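Local structure of beta-glucosidase (Chaetomella raphigera, 6JXG) at residues 125-128 and 133-136; 76-81 and 85-90; 10-15 and 291-296. The protein probably hydrolyses terminal, non-reducing beta-D-glucosyl residues to release beta-D-glucose, a step in cellulose degradation. All blocks are in the same frame, centred on the assembly; numbering follows the deposited sequence.

Contact 1 (125-128 and 133-136)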
# COMPACT_ATOMS: atom_id res chain seq x y z
N GLU A 125 2.67 1.46 4.24
CA GLU A 125 1.40 2.06 3.88
C GLU A 125 0.96 1.74 2.46
O GLU A 125 -0.25 1.81 2.12
CB GLU A 125 1.49 3.60 3.95
CG GLU A 125 1.88 4.23 5.28
CD GLU A 125 1.40 5.66 5.44
OE1 GLU A 125 0.17 5.93 5.27
OE2 GLU A 125 2.24 6.53 5.78
N GLY A 126 1.95 1.39 1.63
CA GLY A 126 1.77 1.15 0.22
C GLY A 126 1.50 -0.30 -0.17
O GLY A 126 1.11 -1.10 0.64
N PHE A 127 1.71 -0.58 -1.48
CA PHE A 127 1.24 -1.78 -2.13
C PHE A 127 2.34 -2.48 -2.94
O PHE A 127 2.09 -3.10 -3.99
CB PHE A 127 0.06 -1.45 -3.07
CG PHE A 127 -1.22 -1.13 -2.36
CD1 PHE A 127 -1.68 -1.91 -1.25
CD2 PHE A 127 -2.07 -0.17 -2.89
CE1 PHE A 127 -2.92 -1.66 -0.68
CE2 PHE A 127 -3.31 0.09 -2.29
CZ PHE A 127 -3.72 -0.63 -1.22
N SER A 128 3.57 -2.34 -2.46
CA SER A 128 4.78 -3.07 -2.97
C SER A 128 5.58 -2.36 -4.03
O SER A 128 5.07 -1.55 -4.79
CB SER A 128 4.46 -4.49 -3.43
OG SER A 128 4.18 -4.56 -4.79
N LEU A 133 1.35 -5.43 -9.23
CA LEU A 133 0.64 -5.74 -7.98
C LEU A 133 0.11 -4.49 -7.34
O LEU A 133 -1.05 -4.41 -6.84
CB LEU A 133 1.54 -6.48 -6.99
CG LEU A 133 0.99 -6.86 -5.60
CD1 LEU A 133 -0.21 -7.74 -5.78
CD2 LEU A 133 2.06 -7.57 -4.81
N ASN A 134 1.00 -3.51 -7.24
CA ASN A 134 0.66 -2.20 -6.68
C ASN A 134 -0.57 -1.58 -7.37
O ASN A 134 -1.59 -1.24 -6.73
CB ASN A 134 1.88 -1.30 -6.73
CG ASN A 134 1.77 -0.07 -5.87
OD1 ASN A 134 0.79 0.67 -5.94
ND2 ASN A 134 2.77 0.14 -5.00
N GLY A 135 -0.51 -1.50 -8.68
CA GLY A 135 -1.65 -1.05 -9.50
C GLY A 135 -2.97 -1.80 -9.31
O GLY A 135 -3.94 -1.12 -9.09
N LEU A 136 -2.98 -3.13 -9.28
CA LEU A 136 -4.19 -3.90 -8.98
C LEU A 136 -4.72 -3.62 -7.54
O LEU A 136 -5.93 -3.52 -7.32
CB LEU A 136 -4.01 -5.42 -9.19
CG LEU A 136 -4.44 -5.96 -10.58
CD1 LEU A 136 -5.92 -5.82 -10.94
CD2 LEU A 136 -3.63 -5.29 -11.63
O HOH W 1 2.69 1.99 -2.79
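Phe127 and Ser128 meet Leu133 and Asn134 in a buried, short-range contact between a loop and the first turn of the helix it leads into. The loop runs from strand 105-106 to helix 131-147, within the N-terminal, TIM-barrel-type domain of this family 3 glycoside hydrolase. One side-chain bond dominates: Asn134 ND2 donates to Ser128 O over 2.9 Å, nearly straight at 174°. The acceptor lies in the plane of the asparagine amide, and the N-H arrives on a lone pair of the carbonyl, in the carbonyl plane. A chi1 of -165° swings Asn134 CG away from the backbone N and lays the amide against the loop, where Asn134 CG sits 3.6 Å from Phe127 CB. A water accepts from Asn134 ND2 as well, at 2.9 Å, and from Phe127 N at 3.0 Å, tying the same amide to a second loop residue. Phe127 O approaches Asn134 CA at 3.2 Å in a CA-H...O contact. The phenyl ring itself runs on to Ala137 and Thr141 of the helix. Leu133 adds a looser van der Waals contact, its CD2 3.7 Å from Ser128 OG, whose main polar partner is Asp130 N. ND2 thus serves two acceptors while OD1, buried against Phe127 CB, has no modelled partner; the amide is therefore oriented from its nitrogen side, and burial of its oxygen probably costs some stability.

Contact 2 (76-81 and 85-90); sequences IQTAST and SLIYSR
Thr78 reaches across to Ile87 and Arg90, and Thr81 to Leu86 and Ile87, where a short loop joins helix 75-79 to helix 84-100. This helix-loop-helix connection belongs to the N-terminal, TIM-barrel-type domain of the family 3 fold, and the CA atoms of Thr78 and Ile87 come within 6.2 Å of each other. Apolar contacts carry much of it. The methyl CG2 of Thr78 lies 3.9 Å from Ile87 CG1 and also touches the CD methylene of Arg90, while Ile87 leans on Asn140 and Thr141 of helix 131-147 as well. Farther along, Thr81 CB faces Leu86 CD1 at 4.4 Å, a looser meeting, and Ile329 of helix 323-332 covers both Thr78 and Leu86.

The polar approach is of another kind. From a chi1 of 174°, the Arg90 chain runs straight out from CG to NE, which brings one face of its guanidinium to Thr78. There OG1 of the threonine sits 3.0 Å above the guanidinium plane, displaced toward the rim; although Thr78 OG1 is 3.1 Å from Arg90 NE, the N-H direction is wrong for a hydrogen bond. Each group is paired elsewhere instead, Thr78 OG1 with Thr74 O and Arg90 NH2 with Pro73 O, both just ahead of helix 75-79. Through Pro73 the arginine thus holds helix 84-100 to the chain entering helix 75-79.

Hydrogen bonds inside 76-81 shape the turn that follows. Ser80 OG and Ser80 N reach Ile76 O from opposite faces of its plane. Thr78 O accepts from the backbone N of Thr81 and also from its hydroxyl, with Thr81 OG1 2.7 Å from Thr78 O and nearly along the C=O axis.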
# COMPACT_ATOMS: atom_id res chain seq x y z
N ILE A 76 0.59 -2.92 3.02
CA ILE A 76 1.53 -3.92 2.55
C ILE A 76 1.04 -5.29 2.95
O ILE A 76 1.29 -6.26 2.18
CB ILE A 76 3.00 -3.63 3.03
CG1 ILE A 76 4.03 -4.45 2.25
CG2 ILE A 76 3.15 -3.87 4.53
CD1 ILE A 76 4.06 -4.18 0.76
N GLN A 77 0.39 -5.39 4.12
CA GLN A 77 -0.30 -6.65 4.55
C GLN A 77 -1.41 -7.01 3.61
O GLN A 77 -1.58 -8.19 3.26
CB GLN A 77 -0.87 -6.55 5.97
CG GLN A 77 -1.53 -7.89 6.49
CD GLN A 77 -0.40 -8.79 6.89
OE1 GLN A 77 0.70 -8.30 6.96
NE2 GLN A 77 -0.67 -10.05 7.27
N THR A 78 -2.15 -5.99 3.17
CA THR A 78 -3.23 -6.16 2.18
C THR A 78 -2.68 -6.69 0.84
O THR A 78 -3.23 -7.64 0.25
CB THR A 78 -3.99 -4.82 2.08
OG1 THR A 78 -4.53 -4.51 3.35
CG2 THR A 78 -5.05 -4.86 1.06
N ALA A 79 -1.58 -6.10 0.37
CA ALA A 79 -0.91 -6.60 -0.87
C ALA A 79 -0.44 -8.00 -0.71
O ALA A 79 -0.58 -8.78 -1.66
CB ALA A 79 0.22 -5.72 -1.33
N SER A 80 0.04 -8.35 0.48
CA SER A 80 0.56 -9.68 0.78
C SER A 80 -0.44 -10.82 0.67
O SER A 80 -0.04 -12.00 0.60
CB SER A 80 1.28 -9.76 2.14
OG SER A 80 2.35 -8.78 2.24
N THR A 81 -1.74 -10.47 0.65
CA THR A 81 -2.77 -11.48 0.41
C THR A 81 -2.87 -11.89 -1.00
O THR A 81 -3.45 -12.95 -1.25
CB THR A 81 -4.19 -10.96 0.77
OG1 THR A 81 -4.58 -9.96 -0.22
CG2 THR A 81 -4.17 -10.42 2.19
N SER A 85 -10.21 -9.70 -4.09
CA SER A 85 -11.48 -9.68 -3.41
C SER A 85 -11.34 -9.10 -2.02
O SER A 85 -12.15 -8.27 -1.61
CB SER A 85 -12.09 -11.04 -3.35
OG SER A 85 -13.42 -10.89 -2.84
N LEU A 86 -10.27 -9.47 -1.30
CA LEU A 86 -10.07 -8.90 0.03
C LEU A 86 -9.66 -7.45 -0.08
O LEU A 86 -10.02 -6.65 0.77
CB LEU A 86 -9.00 -9.69 0.79
CG LEU A 86 -9.46 -11.06 1.22
CD1 LEU A 86 -8.32 -11.78 1.91
CD2 LEU A 86 -10.72 -10.99 2.11
N ILE A 87 -8.84 -7.12 -1.12
CA ILE A 87 -8.37 -5.79 -1.30
C ILE A 87 -9.60 -4.88 -1.52
O ILE A 87 -9.71 -3.80 -0.90
CB ILE A 87 -7.43 -5.68 -2.50
CG1 ILE A 87 -6.21 -6.55 -2.24
CG2 ILE A 87 -7.04 -4.22 -2.69
CD1 ILE A 87 -5.17 -6.70 -3.35
N TYR A 88 -10.51 -5.34 -2.40
CA TYR A 88 -11.68 -4.54 -2.70
C TYR A 88 -12.51 -4.37 -1.44
O TYR A 88 -12.88 -3.25 -1.11
CB TYR A 88 -12.55 -5.21 -3.78
CG TYR A 88 -13.86 -4.55 -3.91
CD1 TYR A 88 -14.02 -3.41 -4.69
CD2 TYR A 88 -15.00 -5.04 -3.18
CE1 TYR A 88 -15.26 -2.76 -4.81
CE2 TYR A 88 -16.24 -4.37 -3.32
CZ TYR A 88 -16.33 -3.24 -4.12
OH TYR A 88 -17.53 -2.55 -4.22
N SER A 89 -12.75 -5.46 -0.69
CA SER A 89 -13.54 -5.38 0.51
C SER A 89 -12.99 -4.45 1.62
O SER A 89 -13.73 -3.75 2.29
CB SER A 89 -13.82 -6.77 1.12
OG SER A 89 -14.68 -7.49 0.23
N ARG A 90 -11.68 -4.43 1.82
CA ARG A 90 -11.07 -3.44 2.74
C ARG A 90 -11.35 -2.01 2.31
O ARG A 90 -11.69 -1.14 3.14
CB ARG A 90 -9.57 -3.70 2.83
CG ARG A 90 -8.80 -2.67 3.63
CD ARG A 90 -7.39 -3.19 3.73
NE ARG A 90 -6.41 -2.25 4.28
CZ ARG A 90 -5.80 -1.26 3.64
NH1 ARG A 90 -6.17 -0.93 2.41
NH2 ARG A 90 -4.87 -0.52 4.27

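Contact 3 (10-15 and 291-296); sequences YKKATA and SWYFVG
The carbonyl oxygen of Tyr293 is gripped by Gly296 N, at 2.9 Å, and by two waters, one of them weakly, that also accept hydrogen bonds from Lys12 NZ. The more firmly bound water lies 3.1 Å from Lys12 NZ and donates to Tyr293 O over 2.8 Å. Gly296 leaves helix 278-294 at positive phi (77°) in a Schellman motif. The ammonium group of Lys12 therefore meets the helix C-terminus through water, a placement likely to be helped by the negative end of the helix dipole.

Direct contact is made by the tyrosine ring. Lys12 CB stands over one face, 3.5 Å from the Tyr293 ring centroid and only 9° off its normal, a well-centred CH-pi contact. The extended lysine chain continues across the ring to bring CD near Tyr293 CD1. On the opposite face Trp292 CE3 lies 3.8 Å above the plane of the Tyr293 ring, so the phenol is held between the lysine methylene and its sequence neighbour. Ala13 adds its backbone, with Ala13 N 3.6 Å from Tyr293 CE2, and more distantly its methyl. At the far end a third water bridges Tyr293 OH (3.0 Å) and Lys12 O (2.8 Å). Were the Tyr293 ring cut back to the methyl of an alanine, a gap between Lys12 CB and Trp292 would be likely to open and the water on Lys12 O to lose its phenol partner.

Helix 7-17 thus lies against the C-terminal turns of helix 278-294, with Tyr10 packing on Thr286, Arg287 and Ala290 and Ala13 on Leu289. Ser291, Trp292 and Val295, at the end of that helix, touch Gln151 of strand 151-157.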
# COMPACT_ATOMS: atom_id res chain seq x y z
N TYR A 10 -19.05 16.83 -14.84
CA TYR A 10 -18.49 18.08 -15.28
C TYR A 10 -19.64 19.06 -15.64
O TYR A 10 -19.55 20.29 -15.39
CB TYR A 10 -17.55 17.87 -16.47
CG TYR A 10 -16.13 17.84 -16.03
CD1 TYR A 10 -15.63 16.75 -15.32
CD2 TYR A 10 -15.28 18.90 -16.26
CE1 TYR A 10 -14.30 16.77 -14.84
CE2 TYR A 10 -13.98 18.92 -15.80
CZ TYR A 10 -13.50 17.86 -15.07
OH TYR A 10 -12.15 17.86 -14.62
N LYS A 11 -20.71 18.51 -16.15
CA LYS A 11 -21.90 19.29 -16.46
C LYS A 11 -22.45 19.92 -15.18
O LYS A 11 -22.67 21.07 -15.14
CB LYS A 11 -22.95 18.45 -17.16
CG LYS A 11 -24.23 19.16 -17.32
CD LYS A 11 -24.96 18.74 -18.55
CE LYS A 11 -26.22 19.57 -18.81
NZ LYS A 11 -27.38 18.73 -19.13
N LYS A 12 -22.57 19.13 -14.13
CA LYS A 12 -23.03 19.64 -12.85
C LYS A 12 -22.01 20.66 -12.31
O LYS A 12 -22.39 21.73 -11.89
CB LYS A 12 -23.24 18.52 -11.86
CG LYS A 12 -24.36 17.57 -12.33
CD LYS A 12 -24.46 16.45 -11.35
CE LYS A 12 -25.21 15.27 -11.95
NZ LYS A 12 -25.08 14.12 -11.07
N ALA A 13 -20.73 20.34 -12.38
CA ALA A 13 -19.69 21.26 -11.90
C ALA A 13 -19.71 22.57 -12.63
O ALA A 13 -19.54 23.58 -11.99
CB ALA A 13 -18.27 20.63 -11.98
N THR A 14 -19.81 22.53 -13.96
CA THR A 14 -19.81 23.77 -14.75
C THR A 14 -21.03 24.64 -14.33
O THR A 14 -20.92 25.84 -14.24
CB THR A 14 -19.67 23.44 -16.26
OG1 THR A 14 -18.35 22.82 -16.46
CG2 THR A 14 -19.69 24.68 -17.08
N ALA A 15 -22.17 24.01 -14.12
CA ALA A 15 -23.36 24.75 -13.71
C ALA A 15 -23.19 25.41 -12.35
O ALA A 15 -23.57 26.56 -12.16
CB ALA A 15 -24.55 23.85 -13.68
N SER A 291 -15.40 16.03 -8.90
CA SER A 291 -15.13 14.87 -8.07
C SER A 291 -16.20 14.64 -6.99
O SER A 291 -16.64 13.52 -6.73
CB SER A 291 -13.75 15.06 -7.44
OG SER A 291 -12.72 14.79 -8.43
N TRP A 292 -16.64 15.74 -6.41
CA TRP A 292 -17.79 15.77 -5.48
C TRP A 292 -19.06 15.18 -6.07
O TRP A 292 -19.68 14.25 -5.49
CB TRP A 292 -18.01 17.23 -5.01
CG TRP A 292 -19.02 17.46 -3.93
CD1 TRP A 292 -18.97 16.96 -2.67
CD2 TRP A 292 -20.18 18.30 -3.98
NE1 TRP A 292 -20.04 17.42 -1.94
CE2 TRP A 292 -20.78 18.25 -2.72
CE3 TRP A 292 -20.72 19.15 -4.95
CZ2 TRP A 292 -21.89 18.93 -2.41
CZ3 TRP A 292 -21.86 19.83 -4.63
CH2 TRP A 292 -22.43 19.71 -3.35
N TYR A 293 -19.42 15.69 -7.24
CA TYR A 293 -20.58 15.18 -7.97
C TYR A 293 -20.35 13.78 -8.48
O TYR A 293 -21.26 12.97 -8.46
CB TYR A 293 -20.90 16.05 -9.16
CG TYR A 293 -21.51 17.39 -8.83
CD1 TYR A 293 -22.74 17.44 -8.20
CD2 TYR A 293 -20.90 18.58 -9.17
CE1 TYR A 293 -23.34 18.62 -7.90
CE2 TYR A 293 -21.52 19.80 -8.86
CZ TYR A 293 -22.76 19.78 -8.22
OH TYR A 293 -23.42 20.93 -7.84
N PHE A 294 -19.12 13.48 -8.94
CA PHE A 294 -18.80 12.16 -9.51
C PHE A 294 -19.09 11.00 -8.57
O PHE A 294 -19.72 10.04 -8.97
CB PHE A 294 -17.33 12.08 -9.99
CG PHE A 294 -17.00 10.77 -10.64
CD1 PHE A 294 -16.51 9.71 -9.89
CD2 PHE A 294 -17.26 10.57 -11.96
CE1 PHE A 294 -16.25 8.46 -10.45
CE2 PHE A 294 -16.94 9.36 -12.57
CZ PHE A 294 -16.44 8.27 -11.77
N VAL A 295 -18.70 11.11 -7.32
CA VAL A 295 -19.06 10.10 -6.33
C VAL A 295 -20.42 10.31 -5.64
O VAL A 295 -20.73 9.53 -4.77
CB VAL A 295 -17.94 9.85 -5.28
CG1 VAL A 295 -16.59 9.75 -5.96
CG2 VAL A 295 -17.89 10.88 -4.22
N GLY A 296 -21.18 11.34 -6.04
CA GLY A 296 -22.56 11.58 -5.58
C GLY A 296 -22.70 12.18 -4.19
O GLY A 296 -23.71 11.95 -3.51
O HOH W 2 -23.99 13.65 -8.26
O HOH W 3 -24.68 21.92 -10.36
O HOH W 4 -22.41 13.13 -11.39

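Contacts 1 and 2 are buried near the middle of the chain, their centres 9 Å apart, and they touch: Ile76 CD1 packs on Ser128 N and Thr78 CG2 near the Phe127 ring. They also share helix 131-147, which supplies one side of contact 1 and covers Ile87 of contact 2. Both join segments close in sequence. Contact 3 lies nearer the surface, its centre about 29 Å from that of contact 1, and brings together segments 276 residues apart, so the other two are nested within its loop. The chemistry follows place: a straight amide bond and one bridging water in contact 1, aliphatic packing and a hydroxyl over a guanidinium face in contact 2, an aromatic face and water bridges in contact 3.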